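Local structure of nucleoside-diphosphate-sugar epimerase (Pseudomonas aeruginosa, 2X4G) at residues L40-P46 with P58-E64; H27-R31 with R52-L56; R120-S126 with P175-P181. The protein probably binds a nicotinamide dinucleotide in a Rossmann-type domain and, like other epimerase/dehydratase family members, may act on a nucleotide-linked sugar. All blocks are in the same frame, centred on the assembly; numbering follows the deposited sequence.

Interaction 1 (L40-P46 with P58-E64); sequences LVLIHRP and PECRVAE
Arg61 lies across Val41 of the neighbouring strand. From CB, on the same face of the sheet as Val41, CG turns anti to the carbonyl carbon (chi1 -56°), and the chain is extended from there to NE. CG touches Val41 CG1, then Arg61 CD comes closer to that same methyl at 3.5 Å, and NE still rides alongside it while bonding weakly to Glu59 OE2. At the tip, the other methyl, Val41 CG2, sits over the centre of one guanidinium face. Arg61 NH1 reaches Glu59 OE2 at 2.9 Å in a salt bridge; the oxygen lies in the guanidinium plane but is met from above its own carboxylate plane. NH2 goes on to the carbonyls of Ala74 and Arg76. This is the parallel pairing of strands 39-44 and 59-62 in the Rossmann fold, with 59-62 at the margin of the sheet and 39-44 bonded on its other side to 15-19. Five N-H...O bonds alternate along the pair, from Glu59 N to Leu40 O at 3.0 Å through to Ala63 N to His44 O at 2.9 Å. On the face opposite Arg61, Leu42 CD1 packs on Pro58 CB at 3.6 Å. Further along, the His44 ring has Val62 CA over one face and Cys60 CB at its edge; its ND1 bonds to Arg45 O at 2.9 Å, meeting that oxygen from above the carbonyl plane.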
loop_
_atom_site.group_PDB
_atom_site.type_symbol
_atom_site.label_atom_id
_atom_site.label_comp_id
_atom_site.label_asym_id
_atom_site.label_seq_id
_atom_site.Cartn_x
_atom_site.Cartn_y
_atom_site.Cartn_z
ATOM N N LEU A 40 16.969 -38.438 -1.662
ATOM C CA LEU A 40 16.424 -37.099 -1.768
ATOM C C LEU A 40 16.970 -36.421 -2.995
ATOM O O LEU A 40 18.193 -36.381 -3.202
ATOM C CB LEU A 40 16.824 -36.298 -0.549
ATOM C CG LEU A 40 16.525 -34.815 -0.538
ATOM C CD1 LEU A 40 15.026 -34.555 -0.730
ATOM C CD2 LEU A 40 17.067 -34.250 0.794
ATOM N N VAL A 41 16.068 -35.897 -3.812
ATOM C CA VAL A 41 16.455 -35.030 -4.910
ATOM C C VAL A 41 15.931 -33.618 -4.625
ATOM O O VAL A 41 14.805 -33.454 -4.162
ATOM C CB VAL A 41 15.925 -35.556 -6.266
ATOM C CG1 VAL A 41 16.188 -34.548 -7.379
ATOM C CG2 VAL A 41 16.557 -36.917 -6.594
ATOM N N LEU A 42 16.767 -32.617 -4.877
ATOM C CA LEU A 42 16.390 -31.216 -4.736
ATOM C C LEU A 42 16.462 -30.537 -6.101
ATOM O O LEU A 42 17.543 -30.425 -6.698
ATOM C CB LEU A 42 17.335 -30.492 -3.774
ATOM C CG LEU A 42 17.476 -31.074 -2.383
ATOM C CD1 LEU A 42 18.398 -30.211 -1.535
ATOM C CD2 LEU A 42 16.096 -31.223 -1.754
ATOM N N ILE A 43 15.308 -30.110 -6.606
ATOM C CA ILE A 43 15.251 -29.370 -7.854
ATOM C C ILE A 43 15.278 -27.889 -7.496
ATOM O O ILE A 43 14.373 -27.406 -6.845
ATOM C CB ILE A 43 13.988 -29.724 -8.660
ATOM C CG1 ILE A 43 13.962 -31.227 -8.998
ATOM C CG2 ILE A 43 13.929 -28.918 -9.961
ATOM C CD1 ILE A 43 12.624 -31.706 -9.520
ATOM N N HIS A 44 16.327 -27.184 -7.910
ATOM C CA HIS A 44 16.507 -25.777 -7.556
ATOM C C HIS A 44 16.856 -24.886 -8.722
ATOM O O HIS A 44 17.407 -25.336 -9.735
ATOM C CB HIS A 44 17.631 -25.645 -6.552
ATOM C CG HIS A 44 18.972 -26.024 -7.089
ATOM N ND1 HIS A 44 19.851 -25.103 -7.617
ATOM C CD2 HIS A 44 19.601 -27.218 -7.144
ATOM C CE1 HIS A 44 20.957 -25.715 -7.996
ATOM N NE2 HIS A 44 20.833 -26.999 -7.713
ATOM N N ARG A 45 16.575 -23.601 -8.576
ATOM C CA ARG A 45 16.981 -22.669 -9.620
ATOM C C ARG A 45 18.471 -22.331 -9.442
ATOM O O ARG A 45 19.022 -22.470 -8.350
ATOM C CB ARG A 45 16.047 -21.465 -9.673
ATOM C CG ARG A 45 16.073 -20.536 -8.521
ATOM C CD ARG A 45 14.871 -19.578 -8.634
ATOM N NE ARG A 45 13.659 -20.173 -8.069
ATOM C CZ ARG A 45 12.446 -19.604 -8.065
ATOM N NH1 ARG A 45 12.249 -18.406 -8.630
ATOM N NH2 ARG A 45 11.414 -20.245 -7.496
ATOM N N PRO A 46 19.143 -21.954 -10.525
ATOM C CA PRO A 46 20.587 -21.823 -10.429
ATOM C C PRO A 46 21.032 -20.745 -9.448
ATOM O O PRO A 46 22.076 -20.877 -8.824
ATOM C CB PRO A 46 21.000 -21.472 -11.864
ATOM C CG PRO A 46 19.788 -20.957 -12.497
ATOM C CD PRO A 46 18.656 -21.670 -11.879
ATOM N N PRO A 58 22.132 -34.538 -0.570
ATOM C CA PRO A 58 21.099 -34.576 -1.589
ATOM C C PRO A 58 21.690 -34.772 -2.942
ATOM O O PRO A 58 22.874 -34.539 -3.129
ATOM C CB PRO A 58 20.507 -33.165 -1.529
ATOM C CG PRO A 58 21.671 -32.303 -1.201
ATOM C CD PRO A 58 22.594 -33.155 -0.328
ATOM N N GLU A 59 20.865 -35.188 -3.884
ATOM C CA GLU A 59 21.224 -35.131 -5.296
ATOM C C GLU A 59 20.544 -33.854 -5.803
ATOM O O GLU A 59 19.365 -33.656 -5.560
ATOM C CB GLU A 59 20.726 -36.395 -6.013
ATOM C CG GLU A 59 20.698 -36.337 -7.531
ATOM C CD GLU A 59 20.169 -37.621 -8.177
ATOM O OE1 GLU A 59 19.695 -38.547 -7.473
ATOM O OE2 GLU A 59 20.220 -37.698 -9.416
ATOM N N CYS A 60 21.289 -32.973 -6.455
ATOM C CA CYS A 60 20.771 -31.673 -6.876
ATOM C C CYS A 60 20.659 -31.624 -8.355
ATOM O O CYS A 60 21.588 -32.005 -9.064
ATOM C CB CYS A 60 21.695 -30.561 -6.439
ATOM S SG CYS A 60 21.725 -30.420 -4.677
ATOM N N ARG A 61 19.522 -31.123 -8.819
ATOM C CA ARG A 61 19.258 -30.970 -10.241
ATOM C C ARG A 61 18.864 -29.534 -10.511
ATOM O O ARG A 61 17.971 -29.012 -9.852
ATOM C CB ARG A 61 18.154 -31.932 -10.645
ATOM C CG ARG A 61 18.488 -33.380 -10.280
ATOM C CD ARG A 61 17.373 -34.335 -10.649
ATOM N NE ARG A 61 17.817 -35.718 -10.533
ATOM C CZ ARG A 61 17.063 -36.773 -10.807
ATOM N NH1 ARG A 61 17.574 -37.983 -10.671
ATOM N NH2 ARG A 61 15.808 -36.623 -11.221
ATOM N N VAL A 62 19.558 -28.884 -11.444
ATOM C CA VAL A 62 19.319 -27.465 -11.715
ATOM C C VAL A 62 18.177 -27.316 -12.712
ATOM O O VAL A 62 18.091 -28.057 -13.680
ATOM C CB VAL A 62 20.571 -26.742 -12.243
ATOM C CG1 VAL A 62 20.316 -25.242 -12.321
ATOM C CG2 VAL A 62 21.742 -26.993 -11.346
ATOM N N ALA A 63 17.286 -26.372 -12.455
ATOM C CA ALA A 63 16.195 -26.108 -13.367
ATOM C C ALA A 63 15.577 -24.761 -13.055
ATOM O O ALA A 63 15.127 -24.529 -11.934
ATOM C CB ALA A 63 15.150 -27.193 -13.263
ATOM N N GLU A 64 15.570 -23.863 -14.034
ATOM C CA GLU A 64 14.757 -22.648 -13.931
ATOM C C GLU A 64 13.302 -23.058 -14.161
ATOM O O GLU A 64 13.004 -23.928 -14.970
ATOM C CB GLU A 64 15.207 -21.572 -14.935
ATOM C CG GLU A 64 16.539 -20.901 -14.567
ATOM C CD GLU A 64 17.320 -20.383 -15.783
ATOM O OE1 GLU A 64 18.408 -20.942 -16.088
ATOM O OE2 GLU A 64 16.846 -19.426 -16.443
#

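Interaction 2 (H27-R31 with R52-L56); sequences HHAAR and RLAYL
Tyr55 OH reaches across to His27 and Arg31, one turn apart on helix 24-35. This is the first helix of the Rossmann fold, following the glycine-rich loop that in this family usually lies against the dinucleotide; Tyr55 belongs to a 3-10 segment in the connection between strands 39-44 and 59-62.

The polar part centres on that single phenol oxygen. His27 NE2 lies 2.7 Å from Tyr55 OH, a hydrogen bond in which either atom could be the donor. Arg31 NE gives a second bond to Tyr55 OH at 3.0 Å, bent to 131° at the hydrogen and with the oxygen tilted out of the guanidinium plane; Arg31 NH2 adds a weak third. A bend at chi3 helps bring NE and NH2 of Arg31 near the phenol oxygen. The His27 and Tyr55 rings themselves meet rim to rim, their planes 57° apart, so the hydroxyl rather than any stacking joins them.

The aromatic contact belongs to Leu53. With CG of His27 anti to the backbone N (chi1 -172°), the imidazole is carried out to Leu53 CD1, which sits over the centre of one face, 4.0 Å from the ring centroid, in a CH-pi contact.

Apolar packing fills in beneath. Ala30 CB points at the 3-10 segment and touches Leu56 CD1 at 3.8 Å and Leu53 CD2 at 4.2 Å. Leu40 and Leu42 of strand 39-44 close this patch from the sheet side.

At the far end Arg52 NH2 lies 4.1 Å from His27 ND1, and its hydrogen bond goes instead to the carbonyl oxygen of Thr22.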
loop_
_atom_site.group_PDB
_atom_site.type_symbol
_atom_site.label_atom_id
_atom_site.label_comp_id
_atom_site.label_asym_id
_atom_site.label_seq_id
_atom_site.Cartn_x
_atom_site.Cartn_y
_atom_site.Cartn_z
ATOM N N HIS A 27 12.369 -27.091 3.221
ATOM C CA HIS A 27 13.596 -27.557 3.841
ATOM C C HIS A 27 13.222 -28.700 4.752
ATOM O O HIS A 27 13.916 -29.714 4.823
ATOM C CB HIS A 27 14.230 -26.408 4.606
ATOM C CG HIS A 27 15.600 -26.688 5.136
ATOM N ND1 HIS A 27 16.426 -25.683 5.591
ATOM C CD2 HIS A 27 16.285 -27.841 5.309
ATOM C CE1 HIS A 27 17.561 -26.205 6.015
ATOM N NE2 HIS A 27 17.500 -27.513 5.863
ATOM N N HIS A 28 12.096 -28.531 5.434
ATOM C CA HIS A 28 11.581 -29.545 6.372
ATOM C C HIS A 28 10.943 -30.735 5.617
ATOM O O HIS A 28 10.983 -31.858 6.101
ATOM C CB HIS A 28 10.587 -28.922 7.365
ATOM C CG HIS A 28 11.226 -28.074 8.431
ATOM N ND1 HIS A 28 11.799 -28.603 9.571
ATOM C CD2 HIS A 28 11.337 -26.727 8.552
ATOM C CE1 HIS A 28 12.258 -27.622 10.328
ATOM N NE2 HIS A 28 11.987 -26.472 9.734
ATOM N N ALA A 29 10.385 -30.536 4.429
ATOM C CA ALA A 29 9.990 -31.704 3.625
ATOM C C ALA A 29 11.252 -32.497 3.292
ATOM O O ALA A 29 11.296 -33.701 3.491
ATOM C CB ALA A 29 9.271 -31.305 2.375
ATOM N N ALA A 30 12.283 -31.804 2.815
ATOM C CA ALA A 30 13.535 -32.438 2.431
ATOM C C ALA A 30 14.078 -33.299 3.576
ATOM O O ALA A 30 14.357 -34.492 3.399
ATOM C CB ALA A 30 14.544 -31.397 2.018
ATOM N N ARG A 31 14.193 -32.697 4.749
ATOM C CA ARG A 31 14.593 -33.409 5.955
ATOM C C ARG A 31 13.768 -34.652 6.282
ATOM O O ARG A 31 14.287 -35.645 6.755
ATOM C CB ARG A 31 14.448 -32.480 7.138
ATOM C CG ARG A 31 15.448 -31.391 7.206
ATOM C CD ARG A 31 15.123 -30.513 8.394
ATOM N NE ARG A 31 16.366 -30.006 8.898
ATOM C CZ ARG A 31 16.937 -30.333 10.046
ATOM N NH1 ARG A 31 16.349 -31.115 10.911
ATOM N NH2 ARG A 31 18.116 -29.813 10.330
ATOM N N ARG A 52 23.008 -24.874 1.408
ATOM C CA ARG A 52 22.551 -24.954 2.802
ATOM C C ARG A 52 21.985 -26.327 3.161
ATOM O O ARG A 52 21.781 -26.606 4.328
ATOM C CB ARG A 52 21.468 -23.913 3.116
ATOM C CG ARG A 52 21.892 -22.479 2.918
ATOM C CD ARG A 52 21.245 -21.473 3.902
ATOM N NE ARG A 52 19.881 -21.834 4.249
ATOM C CZ ARG A 52 18.852 -21.795 3.408
ATOM N NH1 ARG A 52 19.013 -21.395 2.146
ATOM N NH2 ARG A 52 17.646 -22.156 3.835
ATOM N N LEU A 53 21.691 -27.152 2.160
ATOM C CA LEU A 53 21.115 -28.472 2.371
ATOM C C LEU A 53 22.104 -29.601 2.053
ATOM O O LEU A 53 21.746 -30.792 2.078
ATOM C CB LEU A 53 19.828 -28.625 1.547
ATOM C CG LEU A 53 18.598 -27.980 2.187
ATOM C CD1 LEU A 53 18.743 -26.485 2.197
ATOM C CD2 LEU A 53 17.343 -28.366 1.452
ATOM N N ALA A 54 23.354 -29.240 1.788
ATOM C CA ALA A 54 24.376 -30.244 1.480
ATOM C C ALA A 54 24.488 -31.329 2.567
ATOM O O ALA A 54 24.713 -32.488 2.257
ATOM C CB ALA A 54 25.739 -29.572 1.237
ATOM N N TYR A 55 24.307 -30.953 3.829
ATOM C CA TYR A 55 24.340 -31.902 4.947
ATOM C C TYR A 55 23.371 -33.088 4.771
ATOM O O TYR A 55 23.638 -34.178 5.282
ATOM C CB TYR A 55 24.105 -31.186 6.286
ATOM C CG TYR A 55 22.670 -30.743 6.537
ATOM C CD1 TYR A 55 22.147 -29.600 5.928
ATOM C CD2 TYR A 55 21.838 -31.455 7.395
ATOM C CE1 TYR A 55 20.855 -29.194 6.152
ATOM C CE2 TYR A 55 20.522 -31.053 7.614
ATOM C CZ TYR A 55 20.039 -29.918 6.986
ATOM O OH TYR A 55 18.744 -29.505 7.195
ATOM N N LEU A 56 22.280 -32.896 4.028
ATOM C CA LEU A 56 21.351 -33.998 3.729
ATOM C C LEU A 56 21.906 -34.976 2.686
ATOM O O LEU A 56 21.284 -36.012 2.406
ATOM C CB LEU A 56 19.980 -33.469 3.266
ATOM C CG LEU A 56 19.197 -32.552 4.229
ATOM C CD1 LEU A 56 17.914 -32.072 3.589
ATOM C CD2 LEU A 56 18.899 -33.257 5.527
#

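Interaction 3 (R120-S126 with P175-P181); sequences RILYVGS and PVVIGIP
Val177 O is approached by two hydrogens from the neighbouring strand: the N-H of Tyr123 forms a hydrogen bond at 2.9 Å, and the CA-H of Leu122 makes a softer contact, CA to that oxygen 3.2 Å. The same pattern recurs at Gly179 O, which accepts from Gly125 N at 2.9 Å and has Val124 CA nearby. Strands 121-124 and 176-181 pair in parallel, in the half of the Rossmann-type sheet beyond its central crossover.

Between the side chains the fit is apolar. On one face Leu122 swings CD1 toward Val177 CG1, 3.6 Å away, with its CG anti to the backbone N (chi1 177°); the same methyl also lies against Gly179 N. On this side too, Arg120 lays one guanidinium face against Val177 CG2, while its NE and NH2 bond to the carbonyls of Leu230 and Gly233. On the other, Ile121 CD1 meets Pro175 CD at 3.7 Å, and Ile178 CG2 comes to the edge of the Tyr123 ring.

Helices 98-116 and 154-171 cover the Tyr123 and Ile178 face, helix 219-232 covers Leu122, and strand 80-83 bonds to the far side of 121-124.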
loop_
_atom_site.group_PDB
_atom_site.type_symbol
_atom_site.label_atom_id
_atom_site.label_comp_id
_atom_site.label_asym_id
_atom_site.label_seq_id
_atom_site.Cartn_x
_atom_site.Cartn_y
_atom_site.Cartn_z
ATOM N N ARG A 120 3.537 -39.454 -8.721
ATOM C CA ARG A 120 3.052 -39.013 -7.418
ATOM C C ARG A 120 3.465 -37.545 -7.210
ATOM O O ARG A 120 4.653 -37.243 -7.157
ATOM C CB ARG A 120 3.727 -39.934 -6.407
ATOM C CG ARG A 120 2.990 -40.248 -5.149
ATOM C CD ARG A 120 1.714 -41.076 -5.300
ATOM N NE ARG A 120 0.908 -40.801 -4.116
ATOM C CZ ARG A 120 -0.382 -41.056 -3.970
ATOM N NH1 ARG A 120 -1.073 -41.661 -4.931
ATOM N NH2 ARG A 120 -0.971 -40.717 -2.824
ATOM N N ILE A 121 2.501 -36.626 -7.156
ATOM C CA ILE A 121 2.788 -35.183 -7.067
ATOM C C ILE A 121 1.982 -34.553 -5.930
ATOM O O ILE A 121 0.765 -34.690 -5.878
ATOM C CB ILE A 121 2.405 -34.430 -8.392
ATOM C CG1 ILE A 121 3.169 -34.969 -9.606
ATOM C CG2 ILE A 121 2.681 -32.950 -8.292
ATOM C CD1 ILE A 121 2.310 -35.058 -10.880
ATOM N N LEU A 122 2.650 -33.866 -5.013
ATOM C CA LEU A 122 1.958 -33.136 -3.943
ATOM C C LEU A 122 2.232 -31.662 -4.131
ATOM O O LEU A 122 3.393 -31.244 -4.235
ATOM C CB LEU A 122 2.416 -33.568 -2.541
ATOM C CG LEU A 122 1.789 -32.797 -1.371
ATOM C CD1 LEU A 122 0.397 -33.304 -1.059
ATOM C CD2 LEU A 122 2.643 -32.907 -0.151
ATOM N N TYR A 123 1.153 -30.888 -4.167
ATOM C CA TYR A 123 1.226 -29.462 -4.346
ATOM C C TYR A 123 0.888 -28.840 -3.007
ATOM O O TYR A 123 -0.073 -29.240 -2.355
ATOM C CB TYR A 123 0.238 -29.004 -5.423
ATOM C CG TYR A 123 0.017 -27.534 -5.355
ATOM C CD1 TYR A 123 -1.059 -27.014 -4.663
ATOM C CD2 TYR A 123 0.930 -26.653 -5.909
ATOM C CE1 TYR A 123 -1.249 -25.649 -4.550
ATOM C CE2 TYR A 123 0.757 -25.287 -5.797
ATOM C CZ TYR A 123 -0.339 -24.796 -5.116
ATOM O OH TYR A 123 -0.530 -23.449 -4.989
ATOM N N VAL A 124 1.683 -27.868 -2.577
ATOM C CA VAL A 124 1.466 -27.260 -1.267
ATOM C C VAL A 124 0.530 -26.078 -1.411
ATOM O O VAL A 124 0.904 -25.044 -1.973
ATOM C CB VAL A 124 2.773 -26.815 -0.609
ATOM C CG1 VAL A 124 2.492 -26.328 0.792
ATOM C CG2 VAL A 124 3.733 -27.977 -0.560
ATOM N N GLY A 125 -0.686 -26.250 -0.901
ATOM C CA GLY A 125 -1.700 -25.201 -0.948
ATOM C C GLY A 125 -1.867 -24.348 0.311
ATOM O O GLY A 125 -1.040 -24.376 1.229
ATOM N N SER A 126 -2.963 -23.598 0.342
ATOM C CA SER A 126 -3.266 -22.687 1.419
ATOM C C SER A 126 -4.706 -22.809 1.838
ATOM O O SER A 126 -5.580 -23.128 1.033
ATOM C CB SER A 126 -3.052 -21.270 0.965
ATOM O OG SER A 126 -3.728 -20.391 1.831
ATOM N N PRO A 175 -1.375 -37.239 -11.284
ATOM C CA PRO A 175 -1.466 -37.756 -9.919
ATOM C C PRO A 175 -1.176 -36.714 -8.837
ATOM O O PRO A 175 -0.198 -36.832 -8.110
ATOM C CB PRO A 175 -0.426 -38.883 -9.900
ATOM C CG PRO A 175 0.564 -38.518 -10.924
ATOM C CD PRO A 175 -0.120 -37.640 -11.944
ATOM N N VAL A 176 -2.048 -35.714 -8.716
ATOM C CA VAL A 176 -1.790 -34.576 -7.829
ATOM C C VAL A 176 -2.542 -34.751 -6.541
ATOM O O VAL A 176 -3.740 -34.988 -6.563
ATOM C CB VAL A 176 -2.226 -33.231 -8.439
ATOM C CG1 VAL A 176 -2.325 -32.173 -7.354
ATOM C CG2 VAL A 176 -1.271 -32.798 -9.513
ATOM N N VAL A 177 -1.822 -34.631 -5.427
ATOM C CA VAL A 177 -2.419 -34.576 -4.108
ATOM C C VAL A 177 -2.182 -33.157 -3.583
ATOM O O VAL A 177 -1.158 -32.546 -3.893
ATOM C CB VAL A 177 -1.784 -35.623 -3.165
ATOM C CG1 VAL A 177 -2.355 -35.500 -1.740
ATOM C CG2 VAL A 177 -1.977 -37.065 -3.724
ATOM N N ILE A 178 -3.117 -32.622 -2.798
ATOM C CA ILE A 178 -2.946 -31.283 -2.234
ATOM C C ILE A 178 -2.811 -31.307 -0.707
ATOM O O ILE A 178 -3.705 -31.781 -0.002
ATOM C CB ILE A 178 -4.103 -30.382 -2.616
ATOM C CG1 ILE A 178 -4.266 -30.370 -4.128
ATOM C CG2 ILE A 178 -3.867 -28.970 -2.115
ATOM C CD1 ILE A 178 -5.543 -29.706 -4.556
ATOM N N GLY A 179 -1.682 -30.782 -0.221
ATOM C CA GLY A 179 -1.383 -30.676 1.207
ATOM C C GLY A 179 -1.407 -29.223 1.625
ATOM O O GLY A 179 -0.751 -28.392 1.018
ATOM N N ILE A 180 -2.188 -28.927 2.659
ATOM C CA ILE A 180 -2.527 -27.572 3.058
ATOM C C ILE A 180 -2.161 -27.428 4.513
ATOM O O ILE A 180 -2.953 -27.778 5.373
ATOM C CB ILE A 180 -4.049 -27.304 2.942
ATOM C CG1 ILE A 180 -4.565 -27.583 1.530
ATOM C CG2 ILE A 180 -4.383 -25.858 3.336
ATOM C CD1 ILE A 180 -6.081 -27.384 1.404
ATOM N N PRO A 181 -0.955 -26.924 4.808
ATOM C CA PRO A 181 -0.610 -26.726 6.206
ATOM C C PRO A 181 -1.210 -25.444 6.763
ATOM O O PRO A 181 -1.537 -24.543 6.004
ATOM C CB PRO A 181 0.903 -26.616 6.156
ATOM C CG PRO A 181 1.178 -25.995 4.870
ATOM C CD PRO A 181 0.161 -26.558 3.925
#

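How the interactions relate
Interactions 1 and 3 are two parallel pairings in one sheet, about 19 Å apart between centres and about 10 Å between nearest atoms; strands 15-19 and 80-83 lie between them. Interaction 2 sits on a face of that sheet and touches interaction 1 directly: Leu40 CD2 meets Leu56 CD1 at 3.6 Å and Leu42 CD1 meets Leu53 CD2 at 3.7 Å. Their segments alternate along the chain, since helix 24-35 leads into strand 39-44 and the 3-10 segment leads into 59-62. Interaction 3 comes later in sequence and touches neither, its nearest atoms about 7 Å from those of interaction 2. In relatives the dinucleotide binds at the carboxy ends of these strands, so Ala21 and Thr22 beside interaction 2 probably border that site.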